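Local coordinates for protein FMN reductase (NADPH) (PDB 3N2S) that uses NADPH to reduce flavin mononucleotide, and also reduces nitroaromatic compounds, quinones and azo dyes, working as a homodimer, at residues M128-C133 and L161-P166; N10-R15 and N168-K173; V62-Q67 and C133-I138. All coordinates share one frame; numbering follows the deposited sequence.

Interaction 1: residues M128-C133 and L161-P166; sequences MGLGIC and LAVGHP. With FMN (flavin mononucleotide), chain E.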
loop_
_atom_site.group_PDB
_atom_site.type_symbol
_atom_site.label_atom_id
_atom_site.label_comp_id
_atom_site.label_asym_id
_atom_site.label_seq_id
_atom_site.Cartn_x
_atom_site.Cartn_y
_atom_site.Cartn_z
HETATM N N MSE A 128 16.094 -4.826 -11.386
HETATM C CA MSE A 128 17.197 -5.796 -11.456
HETATM C C MSE A 128 16.973 -6.845 -12.554
HETATM O O MSE A 128 17.811 -7.722 -12.737
HETATM C CB MSE A 128 17.362 -6.524 -10.107
HETATM C CG MSE A 128 17.835 -5.635 -8.965
HETATM SE SE MSE A 128 17.770 -6.649 -7.298
HETATM C CE MSE A 128 16.855 -5.476 -6.206
ATOM N N GLY A 129 15.836 -6.770 -13.231
ATOM C CA GLY A 129 15.446 -7.732 -14.259
ATOM C C GLY A 129 14.723 -8.930 -13.670
ATOM O O GLY A 129 14.501 -9.934 -14.357
ATOM N N LEU A 130 14.353 -8.855 -12.379
ATOM C CA LEU A 130 13.611 -9.953 -11.771
ATOM C C LEU A 130 12.114 -9.741 -12.024
ATOM O O LEU A 130 11.689 -8.634 -12.323
ATOM C CB LEU A 130 13.887 -10.065 -10.242
ATOM C CG LEU A 130 15.339 -10.333 -9.812
ATOM C CD1 LEU A 130 15.549 -9.977 -8.345
ATOM C CD2 LEU A 130 15.751 -11.779 -10.112
ATOM N N GLY A 131 11.348 -10.814 -11.919
ATOM C CA GLY A 131 9.902 -10.785 -12.045
ATOM C C GLY A 131 9.274 -10.904 -10.672
ATOM O O GLY A 131 9.893 -11.461 -9.745
ATOM N N ILE A 132 8.059 -10.332 -10.521
ATOM C CA ILE A 132 7.314 -10.406 -9.261
ATOM C C ILE A 132 5.858 -10.783 -9.510
ATOM O O ILE A 132 5.298 -10.475 -10.564
ATOM C CB ILE A 132 7.418 -9.101 -8.387
ATOM C CG1 ILE A 132 6.705 -7.865 -9.016
ATOM C CG2 ILE A 132 8.854 -8.751 -7.987
ATOM C CD1 ILE A 132 5.193 -7.666 -8.601
ATOM N N CYS A 133 5.218 -11.336 -8.477
ATOM C CA CYS A 133 3.785 -11.582 -8.456
ATOM C C CYS A 133 3.309 -11.517 -7.020
ATOM O O CYS A 133 3.817 -12.246 -6.163
ATOM C CB CYS A 133 3.365 -12.890 -9.135
ATOM S SG CYS A 133 1.578 -12.997 -9.446
ATOM N N LEU A 161 4.724 -12.185 -1.843
ATOM C CA LEU A 161 5.354 -11.598 -3.015
ATOM C C LEU A 161 6.364 -12.611 -3.512
ATOM O O LEU A 161 7.353 -12.871 -2.826
ATOM C CB LEU A 161 6.030 -10.236 -2.716
ATOM C CG LEU A 161 6.520 -9.463 -3.954
ATOM C CD1 LEU A 161 5.310 -8.951 -4.808
ATOM C CD2 LEU A 161 7.449 -8.298 -3.548
ATOM N N ALA A 162 6.057 -13.253 -4.647
ATOM C CA ALA A 162 6.925 -14.216 -5.300
ATOM C C ALA A 162 7.895 -13.393 -6.143
ATOM O O ALA A 162 7.475 -12.481 -6.846
ATOM C CB ALA A 162 6.112 -15.155 -6.183
ATOM N N VAL A 163 9.201 -13.633 -5.973
ATOM C CA VAL A 163 10.247 -12.910 -6.699
ATOM C C VAL A 163 11.187 -13.953 -7.325
ATOM O O VAL A 163 11.521 -14.931 -6.671
ATOM C CB VAL A 163 11.048 -11.929 -5.788
ATOM C CG1 VAL A 163 12.025 -11.099 -6.622
ATOM C CG2 VAL A 163 10.118 -11.007 -4.972
ATOM N N GLY A 164 11.595 -13.741 -8.566
ATOM C CA GLY A 164 12.520 -14.664 -9.214
ATOM C C GLY A 164 12.950 -14.241 -10.600
ATOM O O GLY A 164 12.573 -13.167 -11.085
ATOM N N HIS A 165 13.742 -15.105 -11.243
ATOM C CA HIS A 165 14.251 -14.913 -12.600
ATOM C C HIS A 165 13.151 -15.399 -13.520
ATOM O O HIS A 165 12.749 -16.551 -13.402
ATOM C CB HIS A 165 15.553 -15.727 -12.814
ATOM C CG HIS A 165 16.698 -15.219 -11.995
ATOM N ND1 HIS A 165 17.503 -14.198 -12.452
ATOM C CD2 HIS A 165 17.098 -15.563 -10.746
ATOM C CE1 HIS A 165 18.379 -13.969 -11.487
ATOM N NE2 HIS A 165 18.179 -14.767 -10.444
ATOM N N PRO A 166 12.561 -14.539 -14.376
ATOM C CA PRO A 166 11.450 -15.015 -15.210
ATOM C C PRO A 166 11.848 -16.099 -16.219
ATOM O O PRO A 166 12.909 -15.998 -16.829
ATOM C CB PRO A 166 10.956 -13.738 -15.903
ATOM C CG PRO A 166 11.547 -12.588 -15.107
ATOM C CD PRO A 166 12.855 -13.116 -14.630
HETATM N N1 FMN E . -1.968 -12.867 -8.934
HETATM C C2 FMN E . -2.015 -14.213 -8.752
HETATM O O2 FMN E . -1.732 -14.990 -9.683
HETATM N N3 FMN E . -2.375 -14.739 -7.552
HETATM C C4 FMN E . -2.688 -14.044 -6.409
HETATM O O4 FMN E . -2.998 -14.585 -5.340
HETATM C C4A FMN E . -2.628 -12.571 -6.541
HETATM N N5 FMN E . -2.845 -11.809 -5.499
HETATM C C5A FMN E . -2.617 -10.424 -5.650
HETATM C C6 FMN E . -2.738 -9.613 -4.491
HETATM C C7 FMN E . -2.425 -8.262 -4.537
HETATM C C7M FMN E . -2.463 -7.449 -3.252
HETATM C C8 FMN E . -2.088 -7.644 -5.805
HETATM C C8M FMN E . -1.813 -6.185 -5.913
HETATM C C9 FMN E . -1.988 -8.438 -6.985
HETATM C C9A FMN E . -2.265 -9.823 -6.943
HETATM N N10 FMN E . -2.091 -10.693 -8.052
HETATM C C10 FMN E . -2.211 -12.042 -7.926
HETATM C "C1'" FMN E . -1.699 -10.123 -9.361
HETATM C "C2'" FMN E . -2.918 -9.453 -10.012
HETATM O "O2'" FMN E . -3.708 -10.456 -10.498
HETATM C "C3'" FMN E . -2.394 -8.621 -11.179
HETATM O "O3'" FMN E . -1.545 -7.579 -10.608
HETATM C "C4'" FMN E . -3.567 -8.017 -12.072
HETATM O "O4'" FMN E . -4.102 -9.101 -12.857
HETATM C "C5'" FMN E . -2.970 -7.004 -13.087
HETATM O "O5'" FMN E . -2.002 -7.735 -13.896
HETATM P P FMN E . -0.483 -7.217 -14.080
HETATM O O1P FMN E . -0.492 -5.856 -14.730
HETATM O O2P FMN E . 0.071 -8.377 -14.878
HETATM O O3P FMN E . 0.100 -7.275 -12.657
#
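The amide of Gly131 donates to the carbonyl oxygen of Gly164, N to O 2.8 Å and nearly straight at 168°. Gly164 N returns a longer bond to Gly131 O, 3.1 Å, and Cys133 and Ala162 repeat the exchange: Cys133 N reaches Ala162 O at 3.0 Å, while Ala162 N donates to Cys133 O. Between these hydrogen-bonded pairs lies the non-hydrogen-bonded pair Ile132–Val163, whose CA–H groups lean on Ala162 O and Gly131 O. Both are beta-branched, suiting an extended chain, and their CG2 methyls meet at 4.0 Å. Ile132 CG1 stands between its backbone N and carbonyl carbon (chi1 68°), and the branch ends with CD1 against Leu161 CD1. Helix 104-127 packs on this face. Where strand 131-135 begins and strand 155-164 ends, Leu130 lays CD2 over the centre of the His165 ring, 3.7 Å from its centroid, a CH-pi contact. Gly131, having no side chain, lets the Pro166 ring settle with CG 3.7 Å from Gly131 N. Gly129, with positive phi, closes helix 104-127 with a Schellman motif. Farther along, the Cys133 side chain turns its sulfur anti to the backbone N, placing SG 3.6 Å from FMN N1. The antiparallel pairing joins strand 131-135, outermost in the sheet within this chain, to strand 155-164 and sets Cys133 in the FMN pocket of this nitroreductase-family protein.

Interaction 2: residues N10-R15 and N168-K173; sequences NHRSIR and NLSGKK. With FMN (flavin mononucleotide), chain E.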
loop_
_atom_site.group_PDB
_atom_site.type_symbol
_atom_site.label_atom_id
_atom_site.label_comp_id
_atom_site.label_asym_id
_atom_site.label_seq_id
_atom_site.Cartn_x
_atom_site.Cartn_y
_atom_site.Cartn_z
ATOM N N ASN A 10 6.622 -0.728 -17.499
ATOM C CA ASN A 10 6.824 -2.030 -18.153
ATOM C C ASN A 10 6.258 -3.209 -17.326
ATOM O O ASN A 10 6.227 -4.355 -17.807
ATOM C CB ASN A 10 8.344 -2.258 -18.402
ATOM C CG ASN A 10 8.666 -3.453 -19.259
ATOM O OD1 ASN A 10 8.185 -3.585 -20.383
ATOM N ND2 ASN A 10 9.421 -4.394 -18.711
ATOM N N HIS A 11 5.834 -2.937 -16.065
ATOM C CA HIS A 11 5.358 -4.003 -15.185
ATOM C C HIS A 11 4.295 -4.939 -15.751
ATOM O O HIS A 11 3.312 -4.496 -16.340
ATOM C CB HIS A 11 4.831 -3.443 -13.837
ATOM C CG HIS A 11 4.068 -4.487 -13.060
ATOM N ND1 HIS A 11 2.693 -4.598 -13.163
ATOM C CD2 HIS A 11 4.525 -5.508 -12.308
ATOM C CE1 HIS A 11 2.362 -5.655 -12.440
ATOM N NE2 HIS A 11 3.422 -6.224 -11.898
ATOM N N ARG A 12 4.470 -6.234 -15.471
ATOM C CA ARG A 12 3.509 -7.313 -15.638
ATOM C C ARG A 12 3.843 -8.360 -14.592
ATOM O O ARG A 12 5.015 -8.498 -14.210
ATOM C CB ARG A 12 3.429 -7.888 -17.075
ATOM C CG ARG A 12 4.471 -8.956 -17.473
ATOM C CD ARG A 12 5.923 -8.448 -17.525
ATOM N NE ARG A 12 6.077 -7.214 -18.309
ATOM C CZ ARG A 12 6.203 -7.163 -19.634
ATOM N NH1 ARG A 12 6.331 -5.997 -20.248
ATOM N NH2 ARG A 12 6.178 -8.275 -20.356
ATOM N N SER A 13 2.802 -9.047 -14.072
ATOM C CA SER A 13 2.974 -10.112 -13.087
ATOM C C SER A 13 3.661 -11.289 -13.781
ATOM O O SER A 13 3.309 -11.631 -14.917
ATOM C CB SER A 13 1.625 -10.540 -12.521
ATOM O OG SER A 13 1.099 -9.502 -11.709
ATOM N N ILE A 14 4.666 -11.870 -13.126
ATOM C CA ILE A 14 5.385 -13.011 -13.675
ATOM C C ILE A 14 4.976 -14.234 -12.853
ATOM O O ILE A 14 5.086 -14.241 -11.615
ATOM C CB ILE A 14 6.928 -12.752 -13.690
ATOM C CG1 ILE A 14 7.302 -11.572 -14.632
ATOM C CG2 ILE A 14 7.705 -14.033 -14.002
ATOM C CD1 ILE A 14 6.949 -11.732 -16.171
ATOM N N ARG A 15 4.463 -15.248 -13.539
ATOM C CA ARG A 15 3.981 -16.444 -12.861
ATOM C C ARG A 15 4.755 -17.694 -13.288
ATOM O O ARG A 15 4.350 -18.809 -12.978
ATOM C CB ARG A 15 2.464 -16.603 -13.079
ATOM C CG ARG A 15 1.653 -15.486 -12.438
ATOM C CD ARG A 15 0.167 -15.674 -12.719
ATOM N NE ARG A 15 -0.625 -14.616 -12.084
ATOM C CZ ARG A 15 -0.913 -13.454 -12.657
ATOM N NH1 ARG A 15 -0.517 -13.203 -13.901
ATOM N NH2 ARG A 15 -1.648 -12.555 -12.013
ATOM N N ASN A 168 9.331 -16.987 -18.417
ATOM C CA ASN A 168 8.414 -16.485 -19.446
ATOM C C ASN A 168 8.087 -15.038 -19.053
ATOM O O ASN A 168 7.754 -14.795 -17.889
ATOM C CB ASN A 168 7.141 -17.355 -19.492
ATOM C CG ASN A 168 6.159 -17.033 -20.593
ATOM O OD1 ASN A 168 5.656 -15.907 -20.731
ATOM N ND2 ASN A 168 5.802 -18.052 -21.361
ATOM N N LEU A 169 8.220 -14.084 -19.990
ATOM C CA LEU A 169 7.982 -12.661 -19.714
ATOM C C LEU A 169 6.529 -12.210 -19.770
ATOM O O LEU A 169 6.241 -11.083 -19.363
ATOM C CB LEU A 169 8.881 -11.733 -20.563
ATOM C CG LEU A 169 10.408 -11.809 -20.336
ATOM C CD1 LEU A 169 11.156 -11.104 -21.447
ATOM C CD2 LEU A 169 10.828 -11.224 -18.968
ATOM N N SER A 170 5.615 -13.080 -20.265
ATOM C CA SER A 170 4.186 -12.791 -20.380
ATOM C C SER A 170 3.971 -11.476 -21.188
ATOM O O SER A 170 4.751 -11.170 -22.096
ATOM C CB SER A 170 3.545 -12.752 -18.982
ATOM O OG SER A 170 2.153 -12.488 -19.010
ATOM N N GLY A 171 2.954 -10.709 -20.828
ATOM C CA GLY A 171 2.642 -9.444 -21.483
ATOM C C GLY A 171 1.893 -8.508 -20.562
ATOM O O GLY A 171 1.313 -8.942 -19.558
ATOM N N LYS A 172 1.888 -7.228 -20.907
ATOM C CA LYS A 172 1.213 -6.189 -20.118
ATOM C C LYS A 172 -0.297 -6.265 -20.225
ATOM O O LYS A 172 -0.817 -6.638 -21.275
ATOM C CB LYS A 172 1.688 -4.790 -20.528
ATOM C CG LYS A 172 3.067 -4.407 -20.001
ATOM C CD LYS A 172 3.688 -3.233 -20.768
ATOM C CE LYS A 172 2.973 -1.915 -20.552
ATOM N NZ LYS A 172 3.732 -0.774 -21.126
ATOM N N LYS A 173 -0.998 -5.920 -19.142
ATOM C CA LYS A 173 -2.453 -5.881 -19.083
ATOM C C LYS A 173 -2.898 -4.425 -19.115
ATOM O O LYS A 173 -2.415 -3.637 -18.307
ATOM C CB LYS A 173 -2.950 -6.557 -17.791
ATOM C CG LYS A 173 -3.189 -8.037 -17.939
ATOM C CD LYS A 173 -3.593 -8.576 -16.588
ATOM C CE LYS A 173 -4.874 -9.340 -16.626
ATOM N NZ LYS A 173 -5.219 -9.821 -15.286
HETATM N N1 FMN E . -1.968 -12.867 -8.934
HETATM C C2 FMN E . -2.015 -14.213 -8.752
HETATM O O2 FMN E . -1.732 -14.990 -9.683
HETATM N N3 FMN E . -2.375 -14.739 -7.552
HETATM C C4 FMN E . -2.688 -14.044 -6.409
HETATM O O4 FMN E . -2.998 -14.585 -5.340
HETATM C C4A FMN E . -2.628 -12.571 -6.541
HETATM N N5 FMN E . -2.845 -11.809 -5.499
HETATM C C5A FMN E . -2.617 -10.424 -5.650
HETATM C C6 FMN E . -2.738 -9.613 -4.491
HETATM C C7 FMN E . -2.425 -8.262 -4.537
HETATM C C7M FMN E . -2.463 -7.449 -3.252
HETATM C C8 FMN E . -2.088 -7.644 -5.805
HETATM C C8M FMN E . -1.813 -6.185 -5.913
HETATM C C9 FMN E . -1.988 -8.438 -6.985
HETATM C C9A FMN E . -2.265 -9.823 -6.943
HETATM N N10 FMN E . -2.091 -10.693 -8.052
HETATM C C10 FMN E . -2.211 -12.042 -7.926
HETATM C "C1'" FMN E . -1.699 -10.123 -9.361
HETATM C "C2'" FMN E . -2.918 -9.453 -10.012
HETATM O "O2'" FMN E . -3.708 -10.456 -10.498
HETATM C "C3'" FMN E . -2.394 -8.621 -11.179
HETATM O "O3'" FMN E . -1.545 -7.579 -10.608
HETATM C "C4'" FMN E . -3.567 -8.017 -12.072
HETATM O "O4'" FMN E . -4.102 -9.101 -12.857
HETATM C "C5'" FMN E . -2.970 -7.004 -13.087
HETATM O "O5'" FMN E . -2.002 -7.735 -13.896
HETATM P P FMN E . -0.483 -7.217 -14.080
HETATM O O1P FMN E . -0.492 -5.856 -14.730
HETATM O O2P FMN E . 0.071 -8.377 -14.878
HETATM O O3P FMN E . 0.100 -7.275 -12.657
HETATM O O HOH W 1 0.650 -5.209 -16.990
HETATM O O HOH W 2 1.258 -11.596 -16.652
HETATM O O HOH W 3 5.163 -15.616 -16.401
#
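Arg12 and Lys172 mark the closest backbone approach, CA to CA 5.2 Å, between two irregular segments, 10-15 and 168-173, whose end-to-end directions differ by 135°. Arg12 has the largest share of the contact. With chi1 at 83°, CG is wedged between the two backbone branches, and two further bends fold the chain back so that NE and NH1 both point at Asn10 O, gripping that single oxygen side-on in the guanidinium plane. The remaining nitrogen, NH2, crosses to Leu169 O at 3.0 Å, arriving above the carbonyl plane rather than on a lone pair. Lys172 N lies over one guanidinium face, and the aliphatic CG of Lys172 passes 3.6 Å from Arg12 NH1, the two long chains crossing at about a right angle. Long flexible side chains suit this surface, since methylenes can pack while the ends stay polar. Ile14 fills the other end, CD1 resting 3.3 Å from Leu169 O. Asn168 shapes its own segment with an Asx turn, OD1 accepting from Ser170 N. Together the two loops line much of the phosphate and ribityl side of the FMN pocket, which Arg175 and the second subunit help to complete. Ser13 N donates to FMN O2P at 2.9 Å in a nearly straight line (178°), and Lys173 NZ bonds FMN O4' at 2.8 Å while its cation also meets Tyr42 of the second subunit. Arg15, extended from CG to NE, reaches the pyrimidine end: NE bonds FMN O2 at 2.7 Å and NH2 bonds FMN N1 at 3.1 Å, a placement that would probably steady negative charge on the reduced flavin. Waters complete the seam, one joining Ser13 O to Ser170 OG, another linking Asn168 O to Arg15 N.

Interaction 3: residues V62-Q67 and C133-I138; sequences VLAGNQ and CYIGGI. With FMN (flavin mononucleotide), chain E.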
loop_
_atom_site.group_PDB
_atom_site.type_symbol
_atom_site.label_atom_id
_atom_site.label_comp_id
_atom_site.label_asym_id
_atom_site.label_seq_id
_atom_site.Cartn_x
_atom_site.Cartn_y
_atom_site.Cartn_z
ATOM N N VAL A 62 -0.587 -24.159 -1.426
ATOM C CA VAL A 62 -1.870 -24.873 -1.290
ATOM C C VAL A 62 -2.923 -23.949 -0.697
ATOM O O VAL A 62 -4.014 -23.804 -1.277
ATOM C CB VAL A 62 -1.738 -26.193 -0.481
ATOM C CG1 VAL A 62 -3.110 -26.816 -0.215
ATOM C CG2 VAL A 62 -0.845 -27.173 -1.220
ATOM N N LEU A 63 -2.592 -23.298 0.438
ATOM C CA LEU A 63 -3.505 -22.365 1.112
ATOM C C LEU A 63 -3.901 -21.226 0.185
ATOM O O LEU A 63 -5.047 -20.795 0.227
ATOM C CB LEU A 63 -2.899 -21.836 2.439
ATOM C CG LEU A 63 -2.600 -22.900 3.516
ATOM C CD1 LEU A 63 -1.709 -22.336 4.639
ATOM C CD2 LEU A 63 -3.880 -23.530 4.050
ATOM N N ALA A 64 -2.985 -20.788 -0.701
ATOM C CA ALA A 64 -3.230 -19.698 -1.661
ATOM C C ALA A 64 -4.136 -20.103 -2.855
ATOM O O ALA A 64 -4.493 -19.270 -3.699
ATOM C CB ALA A 64 -1.901 -19.128 -2.154
ATOM N N GLY A 65 -4.514 -21.375 -2.898
ATOM C CA GLY A 65 -5.364 -21.938 -3.937
ATOM C C GLY A 65 -4.583 -22.664 -5.023
ATOM O O GLY A 65 -4.994 -22.647 -6.184
ATOM N N ASN A 66 -3.463 -23.312 -4.659
ATOM C CA ASN A 66 -2.565 -24.044 -5.569
ATOM C C ASN A 66 -1.943 -23.145 -6.627
ATOM O O ASN A 66 -2.286 -23.194 -7.815
ATOM C CB ASN A 66 -3.230 -25.302 -6.173
ATOM C CG ASN A 66 -3.626 -26.286 -5.114
ATOM O OD1 ASN A 66 -2.797 -26.805 -4.384
ATOM N ND2 ASN A 66 -4.900 -26.505 -4.971
ATOM N N GLN A 67 -1.050 -22.272 -6.171
ATOM C CA GLN A 67 -0.380 -21.335 -7.044
ATOM C C GLN A 67 1.078 -21.784 -7.086
ATOM O O GLN A 67 1.795 -21.587 -6.115
ATOM C CB GLN A 67 -0.568 -19.898 -6.531
ATOM C CG GLN A 67 -2.050 -19.517 -6.426
ATOM C CD GLN A 67 -2.261 -18.033 -6.359
ATOM O OE1 GLN A 67 -1.680 -17.290 -7.138
ATOM N NE2 GLN A 67 -3.119 -17.575 -5.452
ATOM N N CYS A 133 5.218 -11.336 -8.477
ATOM C CA CYS A 133 3.785 -11.582 -8.456
ATOM C C CYS A 133 3.309 -11.517 -7.020
ATOM O O CYS A 133 3.817 -12.246 -6.163
ATOM C CB CYS A 133 3.365 -12.890 -9.135
ATOM S SG CYS A 133 1.578 -12.997 -9.446
ATOM N N TYR A 134 2.365 -10.595 -6.753
ATOM C CA TYR A 134 1.741 -10.482 -5.426
ATOM C C TYR A 134 0.826 -11.680 -5.257
ATOM O O TYR A 134 0.268 -12.155 -6.241
ATOM C CB TYR A 134 0.893 -9.219 -5.340
ATOM C CG TYR A 134 1.671 -7.960 -5.063
ATOM C CD1 TYR A 134 1.722 -7.418 -3.782
ATOM C CD2 TYR A 134 2.338 -7.287 -6.087
ATOM C CE1 TYR A 134 2.432 -6.252 -3.519
ATOM C CE2 TYR A 134 3.032 -6.107 -5.842
ATOM C CZ TYR A 134 3.087 -5.600 -4.552
ATOM O OH TYR A 134 3.737 -4.433 -4.307
ATOM N N ILE A 135 0.692 -12.196 -4.018
ATOM C CA ILE A 135 -0.126 -13.379 -3.716
ATOM C C ILE A 135 -1.080 -13.082 -2.552
ATOM O O ILE A 135 -0.753 -13.322 -1.390
ATOM C CB ILE A 135 0.727 -14.660 -3.443
ATOM C CG1 ILE A 135 1.825 -14.917 -4.566
ATOM C CG2 ILE A 135 -0.198 -15.914 -3.183
ATOM C CD1 ILE A 135 1.283 -15.306 -5.998
ATOM N N GLY A 136 -2.241 -12.559 -2.897
ATOM C CA GLY A 136 -3.311 -12.271 -1.943
ATOM C C GLY A 136 -4.066 -13.535 -1.574
ATOM O O GLY A 136 -4.816 -13.539 -0.600
ATOM N N GLY A 137 -3.870 -14.598 -2.361
ATOM C CA GLY A 137 -4.472 -15.911 -2.167
ATOM C C GLY A 137 -4.256 -16.494 -0.784
ATOM O O GLY A 137 -5.095 -17.262 -0.306
ATOM N N ILE A 138 -3.158 -16.106 -0.100
ATOM C CA ILE A 138 -2.892 -16.542 1.289
ATOM C C ILE A 138 -4.043 -16.115 2.247
ATOM O O ILE A 138 -4.252 -16.759 3.280
ATOM C CB ILE A 138 -1.497 -16.107 1.835
ATOM C CG1 ILE A 138 -1.374 -14.572 1.969
ATOM C CG2 ILE A 138 -0.353 -16.725 1.016
ATOM C CD1 ILE A 138 -0.240 -14.105 2.882
HETATM N N1 FMN E . -1.968 -12.867 -8.934
HETATM C C2 FMN E . -2.015 -14.213 -8.752
HETATM O O2 FMN E . -1.732 -14.990 -9.683
HETATM N N3 FMN E . -2.375 -14.739 -7.552
HETATM C C4 FMN E . -2.688 -14.044 -6.409
HETATM O O4 FMN E . -2.998 -14.585 -5.340
HETATM C C4A FMN E . -2.628 -12.571 -6.541
HETATM N N5 FMN E . -2.845 -11.809 -5.499
HETATM C C5A FMN E . -2.617 -10.424 -5.650
HETATM C C6 FMN E . -2.738 -9.613 -4.491
HETATM C C7 FMN E . -2.425 -8.262 -4.537
HETATM C C7M FMN E . -2.463 -7.449 -3.252
HETATM C C8 FMN E . -2.088 -7.644 -5.805
HETATM C C8M FMN E . -1.813 -6.185 -5.913
HETATM C C9 FMN E . -1.988 -8.438 -6.985
HETATM C C9A FMN E . -2.265 -9.823 -6.943
HETATM N N10 FMN E . -2.091 -10.693 -8.052
HETATM C C10 FMN E . -2.211 -12.042 -7.926
HETATM C "C1'" FMN E . -1.699 -10.123 -9.361
HETATM C "C2'" FMN E . -2.918 -9.453 -10.012
HETATM O "O2'" FMN E . -3.708 -10.456 -10.498
HETATM C "C3'" FMN E . -2.394 -8.621 -11.179
HETATM O "O3'" FMN E . -1.545 -7.579 -10.608
HETATM C "C4'" FMN E . -3.567 -8.017 -12.072
HETATM O "O4'" FMN E . -4.102 -9.101 -12.857
HETATM C "C5'" FMN E . -2.970 -7.004 -13.087
HETATM O "O5'" FMN E . -2.002 -7.735 -13.896
HETATM P P FMN E . -0.483 -7.217 -14.080
HETATM O O1P FMN E . -0.492 -5.856 -14.730
HETATM O O2P FMN E . 0.071 -8.377 -14.878
HETATM O O3P FMN E . 0.100 -7.275 -12.657
#
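Before Ile135 meets Ala64 and Gln67, the chain of 133-138 runs along the flavin at Tyr134. Its CB lies 3.4 Å from FMN C8, and the methyl C8M sits over one face of the phenol ring, so the aromatic residue supports the dimethylbenzene end. Ile135 then points toward 62-67: CG2 packs on Ala64 CB at 3.8 Å, and CD1 comes close to Gln67 OE1, giving the amide an apolar neighbour. Gly136 turns its N–H to FMN N5, 2.8 Å away and nearly straight (172°); without a side chain it lets the ring come near at C6. A donor to N5, the atom through which flavins characteristically exchange hydride, is consistent with the pocket's redox role. Gly137 sends its N to FMN O4, an oxygen that also accepts from Gln67 NE2 at 3.0 Å. Gln67 gets there with CG beside its backbone N (chi1 -58°) and the chain extended beyond. That same NE2 spends its other hydrogen on Ala64 O, 2.8 Å away, while OE1 accepts from FMN N3 at 2.7 Å. Three bonds thus fix the rotation of the amide, which reads both donor and acceptor of the pyrimidine edge. A side chain on Gly137 would collide with this amide and the Ala64 carbonyl, so glycine suits the place; Gly137 O takes a CA–H contact from Ala64 CA at 3.4 Å. Ile138 follows, its CG2 reaching Ala64 CB. Helix 54-63 ends here in a Schellman motif at Gly65; Leu63 and Ile138 both pack on helix 142-149, while Ile135 and Ile138 also touch strand 75-82.

In the fold
All three contacts touch the same FMN. Interactions 1 and 3 share Cys133 and strand 131-135, the outermost strand, within this chain, of the antiparallel sheet, and their centres lie about 16 Å apart; the centre of interaction 2 lies about 10 Å from that of interaction 1 and about 17 Å from that of interaction 3. Along the chain the order is 10-15, 62-67, 128-138, 161-166, 168-173, so interaction 2 closes a loop enclosing the others, whose segments alternate. Ile14 joins interactions 1 and 2 through a probable backbone bond to Ile132. Distant parts of the sequence thus hold the cofactor, interaction 2 its phosphate, ribityl chain and O2/N1 edge, interaction 3 its N3, O4 and N5 side, with the second subunit completing the site.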